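Local atomic coordinates of Pro-Pro endopeptidase (Paenibacillus alvei, PDB entry 6FPC), a protein that uses a zinc ion to hydrolyse the bond between two prolines in PLP-PVP motifs of a cell surface protein, and may thereby regulate bacterial adhesion. Residues I37-L41 / A116-L122; A160-L165 / M185-F189; E22-M26 / V92-S97. All blocks are in the same frame, centred on the assembly; numbering follows the deposited sequence.

In the fold
All three contacts include or adjoin helix 108-121, which carries both zinc-binding histidines: contact 2 touches its Leu114 and contact 3 its Glu109. Contact 1 uses its C-terminal end directly and is partly buried, an all-aliphatic joint with helix 35-43. Contact 2 is more deeply buried and brings in aromatic rings; it fixes the last helix, 179-188, to helix 153-166. The two touch through Leu122 CD1 and Leu188 CD2, 3.9 Å apart, whereas contact 3 lies some 21 Å from each of them, centre to centre. Also buried, contact 3 sets a helix against the end of a strand and mixes apolar packing with polar groups, close to the predicted proton acceptor.

Contact 1 (I37-L41 / A116-L122); sequences ILDAL and AVDRLVL
Ile37 and Val117 meet through methyl groups whose positions follow from their first torsions. In Ile37 the longer branch, CG1, stands beside the backbone N (chi1 -68°), which leaves CG2 anti to that nitrogen. Val117, with chi1 at 175°, has CG1 anti to its N and CG2 anti to its carbonyl carbon. Ile37 CG2 thus arrives against the fork of the valine, 3.5 Å from Val117 CG2, and the two side chains cross at about a right angle. Farther out, Ile37 CD1 extends towards Val121 and Leu122.

One turn on from Ile37, Ala40 and Leu41 take up the contact. Both methyls of Val121 are set against the single carbon of Ala40, with CG1 3.7 Å from Ala40 CB. The small alanine is consistent with the close approach of the backbones, where the CA atoms of Ala40 and Val121 are 6.3 Å apart. Leu41 spreads its branches: CD2 lies 3.8 Å from Ala116 CB and 3.9 Å from Val121 CG2, while CD1 lies 3.8 Å from Val117 CG2. No hydrogen bond joins the two segments, so cohesion comes from aliphatic packing.

The carbonyl O of Val117 accepts from Val121 N and also from Leu122 N, the second bond marking a wider pi-type turn at 117-121, from which Val121 faces helix 35-43. On the far side of helix 35-43, Leu38 packs on Leu7 and Leu10. The short helical segments cross at 61° with axes about 10.2 Å apart. This crossed packing joins helix 35-43 to the C-terminal end of the HExxH helix of a zinc metallopeptidase: His111 and His115, on the same helix, bind the catalytic zinc, about 11 Å from the side chain of Ala116.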
loop_
_atom_site.group_PDB
_atom_site.type_symbol
_atom_site.label_atom_id
_atom_site.label_comp_id
_atom_site.label_asym_id
_atom_site.label_seq_id
_atom_site.Cartn_x
_atom_site.Cartn_y
_atom_site.Cartn_z
ATOM N N ILE A 37 -0.751 10.940 -10.236
ATOM C CA ILE A 37 -1.466 9.849 -9.564
ATOM C C ILE A 37 -1.959 10.357 -8.200
ATOM O O ILE A 37 -3.089 10.064 -7.820
ATOM C CB ILE A 37 -0.526 8.616 -9.426
ATOM C CG1 ILE A 37 -0.197 7.956 -10.807
ATOM C CG2 ILE A 37 -1.044 7.608 -8.402
ATOM C CD1 ILE A 37 -1.204 7.091 -11.462
ATOM N N LEU A 38 -1.114 11.104 -7.461
ATOM C CA LEU A 38 -1.514 11.662 -6.156
ATOM C C LEU A 38 -2.681 12.665 -6.327
ATOM O O LEU A 38 -3.645 12.623 -5.554
ATOM C CB LEU A 38 -0.317 12.304 -5.429
ATOM C CG LEU A 38 0.814 11.345 -4.999
ATOM C CD1 LEU A 38 2.088 12.118 -4.625
ATOM C CD2 LEU A 38 0.377 10.445 -3.847
ATOM N N ASP A 39 -2.618 13.501 -7.376
ATOM C CA ASP A 39 -3.657 14.483 -7.733
ATOM C C ASP A 39 -4.989 13.772 -7.979
ATOM O O ASP A 39 -6.027 14.146 -7.410
ATOM C CB ASP A 39 -3.242 15.283 -8.982
ATOM C CG ASP A 39 -2.142 16.316 -8.769
ATOM O OD1 ASP A 39 -1.681 16.907 -9.772
ATOM O OD2 ASP A 39 -1.742 16.537 -7.599
ATOM N N ALA A 40 -4.937 12.703 -8.793
ATOM C CA ALA A 40 -6.083 11.877 -9.133
ATOM C C ALA A 40 -6.675 11.243 -7.873
ATOM O O ALA A 40 -7.892 11.257 -7.713
ATOM C CB ALA A 40 -5.673 10.812 -10.136
ATOM N N LEU A 41 -5.824 10.755 -6.941
ATOM C CA LEU A 41 -6.308 10.192 -5.670
ATOM C C LEU A 41 -7.134 11.221 -4.897
ATOM O O LEU A 41 -8.244 10.915 -4.453
ATOM C CB LEU A 41 -5.140 9.735 -4.788
ATOM C CG LEU A 41 -4.599 8.355 -5.025
ATOM C CD1 LEU A 41 -3.377 8.141 -4.154
ATOM C CD2 LEU A 41 -5.678 7.271 -4.766
ATOM N N ALA A 116 -5.434 1.920 -3.375
ATOM C CA ALA A 116 -6.401 2.982 -3.716
ATOM C C ALA A 116 -6.197 3.461 -5.155
ATOM O O ALA A 116 -7.175 3.684 -5.857
ATOM C CB ALA A 116 -6.285 4.143 -2.735
ATOM N N VAL A 117 -4.936 3.565 -5.614
ATOM C CA VAL A 117 -4.597 3.951 -7.000
ATOM C C VAL A 117 -5.189 2.915 -7.971
ATOM O O VAL A 117 -5.877 3.284 -8.929
ATOM C CB VAL A 117 -3.055 4.079 -7.198
ATOM C CG1 VAL A 117 -2.691 4.350 -8.661
ATOM C CG2 VAL A 117 -2.451 5.148 -6.289
ATOM N N ASP A 118 -4.949 1.610 -7.697
ATOM C CA ASP A 118 -5.485 0.526 -8.523
ATOM C C ASP A 118 -7.019 0.612 -8.621
ATOM O O ASP A 118 -7.557 0.647 -9.730
ATOM C CB ASP A 118 -5.080 -0.828 -7.908
ATOM C CG ASP A 118 -5.418 -2.044 -8.739
ATOM O OD1 ASP A 118 -5.529 -1.909 -9.997
ATOM O OD2 ASP A 118 -5.536 -3.140 -8.152
ATOM N N ARG A 119 -7.706 0.704 -7.466
ATOM C CA ARG A 119 -9.177 0.722 -7.423
ATOM C C ARG A 119 -9.826 1.953 -7.964
ATOM O O ARG A 119 -10.800 1.857 -8.723
ATOM C CB ARG A 119 -9.689 0.514 -5.981
ATOM C CG ARG A 119 -10.019 -0.931 -5.666
ATOM C CD ARG A 119 -10.344 -1.092 -4.199
ATOM N NE ARG A 119 -11.701 -0.639 -3.882
ATOM C CZ ARG A 119 -12.258 -0.765 -2.682
ATOM N NH1 ARG A 119 -11.586 -1.334 -1.685
ATOM N NH2 ARG A 119 -13.494 -0.333 -2.471
ATOM N N LEU A 120 -9.342 3.116 -7.519
ATOM C CA LEU A 120 -10.011 4.396 -7.775
ATOM C C LEU A 120 -9.418 5.285 -8.836
ATOM O O LEU A 120 -10.110 6.193 -9.295
ATOM C CB LEU A 120 -10.097 5.162 -6.450
ATOM C CG LEU A 120 -10.699 4.378 -5.269
ATOM C CD1 LEU A 120 -10.709 5.209 -4.038
ATOM C CD2 LEU A 120 -12.152 3.922 -5.554
ATOM N N VAL A 121 -8.175 5.037 -9.239
ATOM C CA VAL A 121 -7.528 5.836 -10.273
ATOM C C VAL A 121 -7.404 5.068 -11.588
ATOM O O VAL A 121 -7.735 5.621 -12.643
ATOM C CB VAL A 121 -6.167 6.447 -9.813
ATOM C CG1 VAL A 121 -5.457 7.182 -10.962
ATOM C CG2 VAL A 121 -6.355 7.381 -8.611
ATOM N N LEU A 122 -6.963 3.801 -11.518
ATOM C CA LEU A 122 -6.652 2.994 -12.701
ATOM C C LEU A 122 -7.691 1.922 -13.104
ATOM O O LEU A 122 -7.350 1.005 -13.857
ATOM C CB LEU A 122 -5.257 2.346 -12.498
ATOM C CG LEU A 122 -4.069 3.309 -12.262
ATOM C CD1 LEU A 122 -2.810 2.541 -11.883
ATOM C CD2 LEU A 122 -3.824 4.237 -13.450
#

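Contact 2 (A160-L165 / M185-F189); sequences AASLYL and MAKLF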
loop_
_atom_site.group_PDB
_atom_site.type_symbol
_atom_site.label_atom_id
_atom_site.label_comp_id
_atom_site.label_asym_id
_atom_site.label_seq_id
_atom_site.Cartn_x
_atom_site.Cartn_y
_atom_site.Cartn_z
ATOM N N ALA A 160 4.599 -5.123 -6.168
ATOM C CA ALA A 160 5.496 -4.928 -7.328
ATOM C C ALA A 160 5.604 -3.423 -7.689
ATOM O O ALA A 160 6.704 -2.980 -8.026
ATOM C CB ALA A 160 5.019 -5.721 -8.526
ATOM N N ALA A 161 4.493 -2.628 -7.544
ATOM C CA ALA A 161 4.548 -1.169 -7.774
ATOM C C ALA A 161 5.413 -0.516 -6.664
ATOM O O ALA A 161 6.172 0.425 -6.943
ATOM C CB ALA A 161 3.156 -0.560 -7.791
ATOM N N SER A 162 5.331 -1.047 -5.431
ATOM C CA SER A 162 6.162 -0.585 -4.307
ATOM C C SER A 162 7.647 -0.818 -4.651
ATOM O O SER A 162 8.429 0.131 -4.521
ATOM C CB SER A 162 5.809 -1.298 -3.006
ATOM O OG SER A 162 4.511 -0.917 -2.585
ATOM N N LEU A 163 8.025 -2.045 -5.138
ATOM C CA LEU A 163 9.425 -2.312 -5.548
ATOM C C LEU A 163 9.885 -1.287 -6.612
ATOM O O LEU A 163 10.992 -0.759 -6.535
ATOM C CB LEU A 163 9.612 -3.737 -6.094
ATOM C CG LEU A 163 9.515 -4.910 -5.095
ATOM C CD1 LEU A 163 9.466 -6.246 -5.831
ATOM C CD2 LEU A 163 10.708 -4.944 -4.158
ATOM N N TYR A 164 9.000 -0.984 -7.578
ATOM C CA TYR A 164 9.281 -0.048 -8.663
ATOM C C TYR A 164 9.521 1.386 -8.196
ATOM O O TYR A 164 10.410 2.065 -8.718
ATOM C CB TYR A 164 8.157 -0.080 -9.727
ATOM C CG TYR A 164 8.508 0.754 -10.938
ATOM C CD1 TYR A 164 8.120 2.093 -11.027
ATOM C CD2 TYR A 164 9.307 0.240 -11.950
ATOM C CE1 TYR A 164 8.543 2.900 -12.085
ATOM C CE2 TYR A 164 9.729 1.036 -13.017
ATOM C CZ TYR A 164 9.325 2.358 -13.091
ATOM O OH TYR A 164 9.752 3.140 -14.134
ATOM N N LEU A 165 8.697 1.860 -7.255
ATOM C CA LEU A 165 8.710 3.245 -6.799
ATOM C C LEU A 165 9.628 3.576 -5.612
ATOM O O LEU A 165 10.122 4.702 -5.559
ATOM C CB LEU A 165 7.260 3.672 -6.478
ATOM C CG LEU A 165 6.270 3.721 -7.678
ATOM C CD1 LEU A 165 4.835 3.801 -7.217
ATOM C CD2 LEU A 165 6.572 4.873 -8.627
ATOM N N MET A 185 5.122 -1.712 -15.079
ATOM C CA MET A 185 5.213 -0.598 -14.128
ATOM C C MET A 185 5.818 0.633 -14.741
ATOM O O MET A 185 5.284 1.722 -14.524
ATOM C CB MET A 185 5.951 -0.981 -12.835
ATOM C CG MET A 185 5.227 -2.046 -12.014
ATOM S SD MET A 185 3.541 -1.596 -11.496
ATOM C CE MET A 185 2.998 -3.150 -10.760
ATOM N N ALA A 186 6.882 0.469 -15.556
ATOM C CA ALA A 186 7.571 1.587 -16.214
ATOM C C ALA A 186 6.623 2.312 -17.176
ATOM O O ALA A 186 6.595 3.548 -17.225
ATOM C CB ALA A 186 8.814 1.089 -16.950
ATOM N N LYS A 187 5.810 1.539 -17.898
ATOM C CA LYS A 187 4.839 2.085 -18.844
ATOM C C LYS A 187 3.740 2.825 -18.077
ATOM O O LYS A 187 3.310 3.891 -18.507
ATOM C CB LYS A 187 4.263 0.966 -19.725
ATOM C CG LYS A 187 3.502 1.468 -20.947
ATOM N N LEU A 188 3.328 2.285 -16.912
ATOM C CA LEU A 188 2.278 2.870 -16.086
ATOM C C LEU A 188 2.735 4.170 -15.394
ATOM O O LEU A 188 1.988 5.141 -15.381
ATOM C CB LEU A 188 1.824 1.808 -15.060
ATOM C CG LEU A 188 0.447 1.901 -14.428
ATOM C CD1 LEU A 188 -0.665 1.850 -15.468
ATOM C CD2 LEU A 188 0.257 0.755 -13.446
ATOM N N PHE A 189 3.950 4.183 -14.841
ATOM C CA PHE A 189 4.512 5.313 -14.113
ATOM C C PHE A 189 5.612 5.993 -14.916
ATOM O O PHE A 189 5.430 6.241 -16.104
ATOM C CB PHE A 189 5.048 4.869 -12.737
ATOM C CG PHE A 189 4.093 4.072 -11.876
ATOM C CD1 PHE A 189 2.927 4.650 -11.383
ATOM C CD2 PHE A 189 4.385 2.759 -11.517
ATOM C CE1 PHE A 189 2.045 3.911 -10.584
ATOM C CE2 PHE A 189 3.512 2.024 -10.703
ATOM C CZ PHE A 189 2.347 2.604 -10.247
#
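Helix 153-166, which supplies the zinc ligand Glu155, is joined to the last helix of the chain where Tyr164, Ala161 and Leu165 meet Met185 and Phe189. Met185 CB sits over one face of the Tyr164 ring, 4.0 Å from its centroid and 28° off the normal, a CH-pi contact. From there the methionine bends at chi2 (-59°) and runs to Ala161, so that its SD lies 3.9 Å from Ala161 CB while its CE reaches Ala161 N at 3.6 Å and also meets Ala160 CB. Tyr164 OH comes 3.4 Å from Ala186 CA. Leu165 CD1 lies over one face of the Phe189 ring in a second CH-pi contact, 4.2 Å from the centroid. Ala161 CB approaches the same ring at its edge, 3.9 Å from Phe189 CE2. The Tyr164 and Phe189 side chains run past one another in opposing senses, with Tyr164 CD1 3.8 Å from Phe189 CD2. Beyond the pair, Arg171 makes a cation-pi contact with Tyr164, and Phe189 also packs on Leu114 of the zinc-binding helix. With no hydrogen bond between the segments, the joint depends on dispersion, sulfur packing and CH-pi contacts, and hence on close fit of shapes.

Contact 3 (E22-M26 / V92-S97); sequences EAAAM and VRIGYS
Met26, Ile94 and Glu22 bury the most surface here, and Met26 leads. Its CG stands beside the backbone N, and a bend at chi3 (82°) turns the methyl back along the strand towards Val92. On the way SD passes 3.6 Å from Ile94 CA; at the end CE is pressed to 3.5 Å from Val92 CG1, tighter than a usual van der Waals contact. The hydroxyl of Ser97 flanks this chain, its OG 3.5 Å from Met26 CG, and is itself engaged by a hydrogen bond to Glu109 OE1.

Ile94 follows directly on strand 89-93, which lies between strands 47-51 and 84-86 in the sheet of this metallopeptidase. The chain leaves that strand through a type II beta turn from Arg93 to Tyr96, closed by a bond from Tyr96 N to Arg93 O, with Gly95 at a positive phi (98°). Helix 20-30 is laid against this exit. The side chain of Val92 also comes about 4 Å from that of Glu112, the predicted proton acceptor, so Met26 packs on a direct neighbour of the active site. Residues 86-89, which link strands 84-86 and 89-93, play a crucial role in substrate specificity.

Ile94 CG2 lies 3.7 Å from Glu22 CB, and Ile94 CD1 lies 4.2 Å from Ala23 CB, so the two branches of the isoleucine touch two successive helix residues. Glu22 contributes its aliphatic part: with CG anti to the backbone N (chi1 -165°), that carbon rests 3.5 Å from Gly95 N. The chain bends at chi2, and the carboxylate makes a long, weak ion pair, OE2 with Arg29 NH2.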
loop_
_atom_site.group_PDB
_atom_site.type_symbol
_atom_site.label_atom_id
_atom_site.label_comp_id
_atom_site.label_asym_id
_atom_site.label_seq_id
_atom_site.Cartn_x
_atom_site.Cartn_y
_atom_site.Cartn_z
ATOM N N GLU A 22 8.955 10.873 12.288
ATOM C CA GLU A 22 8.513 9.661 11.588
ATOM C C GLU A 22 7.403 9.963 10.585
ATOM O O GLU A 22 7.424 9.419 9.481
ATOM C CB GLU A 22 8.089 8.562 12.558
ATOM C CG GLU A 22 7.976 7.185 11.905
ATOM C CD GLU A 22 9.154 6.714 11.063
ATOM O OE1 GLU A 22 10.315 7.011 11.427
ATOM O OE2 GLU A 22 8.913 6.045 10.032
ATOM N N ALA A 23 6.469 10.856 10.953
ATOM C CA ALA A 23 5.361 11.271 10.070
ATOM C C ALA A 23 5.925 12.021 8.862
ATOM O O ALA A 23 5.506 11.743 7.747
ATOM C CB ALA A 23 4.361 12.126 10.820
ATOM N N ALA A 24 6.946 12.862 9.064
ATOM C CA ALA A 24 7.626 13.579 7.976
ATOM C C ALA A 24 8.347 12.598 7.037
ATOM O O ALA A 24 8.242 12.741 5.822
ATOM C CB ALA A 24 8.615 14.593 8.537
ATOM N N ALA A 25 9.017 11.569 7.596
ATOM C CA ALA A 25 9.729 10.548 6.820
ATOM C C ALA A 25 8.753 9.743 5.932
ATOM O O ALA A 25 9.059 9.476 4.766
ATOM C CB ALA A 25 10.486 9.611 7.756
ATOM N N MET A 26 7.572 9.415 6.467
ATOM C CA MET A 26 6.533 8.686 5.720
ATOM C C MET A 26 6.010 9.572 4.597
ATOM O O MET A 26 5.844 9.101 3.464
ATOM C CB MET A 26 5.366 8.271 6.638
ATOM C CG MET A 26 5.767 7.309 7.737
ATOM S SD MET A 26 4.449 7.101 8.950
ATOM C CE MET A 26 3.445 5.900 8.084
ATOM N N VAL A 92 -2.525 4.491 7.742
ATOM C CA VAL A 92 -1.225 3.835 8.010
ATOM C C VAL A 92 -0.685 4.315 9.366
ATOM O O VAL A 92 -0.573 5.513 9.604
ATOM C CB VAL A 92 -0.204 4.106 6.852
ATOM C CG1 VAL A 92 1.161 3.458 7.135
ATOM C CG2 VAL A 92 -0.732 3.622 5.502
ATOM N N ARG A 93 -0.319 3.386 10.239
ATOM C CA ARG A 93 0.187 3.732 11.554
ATOM C C ARG A 93 1.635 4.252 11.480
ATOM O O ARG A 93 2.507 3.605 10.890
ATOM C CB ARG A 93 0.069 2.518 12.495
ATOM C CG ARG A 93 0.207 2.921 13.927
ATOM C CD ARG A 93 -0.006 1.801 14.904
ATOM N NE ARG A 93 0.181 2.334 16.255
ATOM C CZ ARG A 93 -0.218 1.730 17.369
ATOM N NH1 ARG A 93 -0.831 0.557 17.312
ATOM N NH2 ARG A 93 -0.011 2.300 18.548
ATOM N N ILE A 94 1.878 5.408 12.109
ATOM C CA ILE A 94 3.183 6.084 12.173
ATOM C C ILE A 94 4.181 5.192 12.890
ATOM O O ILE A 94 3.922 4.816 14.033
ATOM C CB ILE A 94 3.066 7.475 12.873
ATOM C CG1 ILE A 94 2.200 8.444 12.041
ATOM C CG2 ILE A 94 4.458 8.068 13.143
ATOM C CD1 ILE A 94 1.648 9.620 12.800
ATOM N N GLY A 95 5.315 4.905 12.237
ATOM C CA GLY A 95 6.378 4.051 12.781
ATOM C C GLY A 95 6.339 2.611 12.310
ATOM O O GLY A 95 7.247 1.821 12.617
ATOM N N TYR A 96 5.306 2.254 11.545
ATOM C CA TYR A 96 5.103 0.870 11.095
ATOM C C TYR A 96 5.397 0.637 9.619
ATOM O O TYR A 96 4.955 -0.375 9.069
ATOM C CB TYR A 96 3.679 0.422 11.452
ATOM C CG TYR A 96 3.436 0.230 12.933
ATOM C CD1 TYR A 96 3.515 1.304 13.820
ATOM C CD2 TYR A 96 3.077 -1.007 13.441
ATOM C CE1 TYR A 96 3.321 1.128 15.187
ATOM C CE2 TYR A 96 2.845 -1.188 14.803
ATOM C CZ TYR A 96 2.955 -0.116 15.671
ATOM O OH TYR A 96 2.707 -0.288 17.015
ATOM N N SER A 97 6.138 1.562 8.976
ATOM C CA SER A 97 6.435 1.480 7.535
ATOM C C SER A 97 7.213 0.229 7.114
ATOM O O SER A 97 6.875 -0.379 6.100
ATOM C CB SER A 97 7.209 2.712 7.071
ATOM O OG SER A 97 6.462 3.892 7.293
#